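Local coordinates for protein transport protein SECE2 (Mycobacterium tuberculosis, PDB 3ONR), which binds calcium ions at the interfaces between three subunits of a hollow spherical dodecamer and may sequester additional small ligands, at residues A47-S50 and A51-T55. The protein carries 2 engineered substitutions. Residues are numbered along the deposited sequence; the frame is centred on the assembly and turned at random.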
ATOM      1  N   ALA A  47       6.827   6.005 -21.985  1.00 27.35           N
ATOM      2  CA  ALA A  47       7.170   7.355 -22.374  1.00 30.03           C
ATOM      3  C   ALA A  47       6.710   7.579 -23.788  1.00 31.51           C
ATOM      4  O   ALA A  47       6.760   6.675 -24.635  1.00 29.53           O
ATOM      5  CB  ALA A  47       8.667   7.560 -22.251  1.00 33.16           C
ATOM      6  N   VAL A  48       6.192   8.769 -24.054  1.00 33.00           N
ATOM      7  CA  VAL A  48       5.663   9.074 -25.363  1.00 36.12           C
ATOM      8  C   VAL A  48       6.395  10.340 -25.859  1.00 40.64           C
ATOM      9  O   VAL A  48       6.575  11.286 -25.078  1.00 41.67           O
ATOM     10  CB  VAL A  48       4.133   9.315 -25.285  1.00 35.84           C
ATOM     11  CG1 VAL A  48       3.495   9.068 -26.668  1.00 37.91           C
ATOM     12  CG2 VAL A  48       3.509   8.362 -24.279  1.00 35.72           C
ATOM     13  N   ASP A  49       6.866  10.357 -27.110  1.00 44.42           N
ATOM     14  CA  ASP A  49       7.439  11.612 -27.674  1.00 48.81           C
ATOM     15  C   ASP A  49       6.386  12.356 -28.490  1.00 51.64           C
ATOM     16  O   ASP A  49       5.259  11.874 -28.639  1.00 50.76           O
ATOM     17  CB  ASP A  49       8.744  11.351 -28.464  1.00 50.56           C
ATOM     18  CG  ASP A  49       8.504  10.682 -29.825  1.00 51.35           C
ATOM     19  OD1 ASP A  49       9.496  10.158 -30.355  1.00 56.80           O
ATOM     20  OD2 ASP A  49       7.367  10.682 -30.379  1.00 53.34           O
ATOM     21  N   SER A  50       6.753  13.507 -29.057  1.00 55.61           N
ATOM     22  CA  SER A  50       5.806  14.376 -29.736  1.00 58.54           C
ATOM     23  C   SER A  50       5.272  13.800 -31.053  1.00 59.65           C
ATOM     24  O   SER A  50       4.282  14.306 -31.603  1.00 61.33           O
ATOM     25  CB  SER A  50       6.434  15.749 -29.979  1.00 61.91           C
ATOM     26  OG  SER A  50       7.832  15.635 -30.147  1.00 63.11           O
ATOM     27  N   ALA A  51       5.936  12.758 -31.556  1.00 58.67           N
ATOM     28  CA  ALA A  51       5.498  12.059 -32.762  1.00 59.20           C
ATOM     29  C   ALA A  51       4.551  10.919 -32.380  1.00 56.10           C
ATOM     30  O   ALA A  51       3.994  10.228 -33.248  1.00 56.22           O
ATOM     31  CB  ALA A  51       6.714  11.522 -33.537  1.00 60.43           C
ATOM     32  N   GLY A  52       4.361  10.740 -31.074  1.00 52.73           N
ATOM     33  CA  GLY A  52       3.621   9.597 -30.564  1.00 49.44           C
ATOM     34  C   GLY A  52       4.406   8.276 -30.508  1.00 46.12           C
ATOM     35  O   GLY A  52       3.789   7.226 -30.345  1.00 44.67           O
ATOM     36  N   LYS A  53       5.731   8.300 -30.676  1.00 44.43           N
ATOM     37  CA  LYS A  53       6.522   7.063 -30.551  1.00 42.05           C
ATOM     38  C   LYS A  53       6.618   6.691 -29.033  1.00 38.01           C
ATOM     39  O   LYS A  53       7.104   7.477 -28.247  1.00 37.45           O
ATOM     40  CB  LYS A  53       7.925   7.239 -31.172  1.00 44.54           C
ATOM     41  CG  LYS A  53       9.054   6.331 -30.573  1.00 46.48           C
ATOM     42  CD  LYS A  53      10.482   6.940 -30.779  1.00 53.68           C
ATOM     43  CE  LYS A  53      11.612   6.117 -30.123  1.00 54.72           C
ATOM     44  NZ  LYS A  53      11.346   4.629 -30.213  1.00 59.74           N
ATOM     45  N   ILE A  54       6.169   5.475 -28.714  1.00 34.16           N
ATOM     46  CA  ILE A  54       6.119   4.877 -27.388  1.00 31.94           C
ATOM     47  C   ILE A  54       7.385   4.087 -27.044  1.00 30.35           C
ATOM     48  O   ILE A  54       7.940   3.319 -27.866  1.00 29.20           O
ATOM     49  CB  ILE A  54       4.891   3.945 -27.340  1.00 30.21           C
ATOM     50  CG1 ILE A  54       3.634   4.805 -27.487  1.00 34.14           C
ATOM     51  CG2 ILE A  54       4.780   3.181 -26.033  1.00 28.44           C
ATOM     52  CD1 ILE A  54       2.365   3.999 -27.639  1.00 41.00           C
ATOM     53  N   THR A  55       7.865   4.308 -25.828  1.00 28.56           N
ATOM     54  CA  THR A  55       8.917   3.492 -25.321  1.00 27.72           C
ATOM     55  C   THR A  55       8.259   2.837 -24.124  1.00 25.42           C
ATOM     56  O   THR A  55       7.772   3.546 -23.251  1.00 25.86           O
ATOM     57  CB  THR A  55      10.132   4.364 -24.885  1.00 27.39           C
ATOM     58  OG1 THR A  55      10.668   4.996 -26.037  1.00 33.86           O
ATOM     59  CG2 THR A  55      11.200   3.516 -24.228  1.00 30.59           C
TER
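The carboxylate of Asp49 reaches over the turn that follows it and takes two backbone N-H groups on one oxygen: OD2 accepts from Ala51 N at 2.8 Å and from Lys53 N at 2.9 Å, the two donors arriving on opposite faces of the carboxylate plane. A chi1 of 74°, with CG between the backbone N and carbonyl carbon, places the acid there, and the double grip should restrict its rotation. The other oxygen, OD1, lies against the aliphatic part of Lys53, 3.4 Å from its CD, while the ammonium NZ stays 5.8 Å away from OD1, too far for a salt bridge. Gly52 N donates to Asp49 O at 2.8 Å, closing the type I turn, and just outside it Asp49 N donates to Lys53 O. This is the tip of the beta hairpin joining strands 38-48 and 54-65 of the dodecin sheet; where the strands begin, Val48 and Ile54 form a non-hydrogen-bonded pair, and Ala47 and Thr55 next to it a hydrogen-bonded pair. On the face carrying Val48 and Ile54, Val48 CG1 lies 3.9 Å from Gly52 CA and more loosely near Ile54 CG1. The backbone of Val48 also hydrogen-bonds to a neighbouring subunit, whose Arg30 packs on Val48 and Ala23 on Ile54.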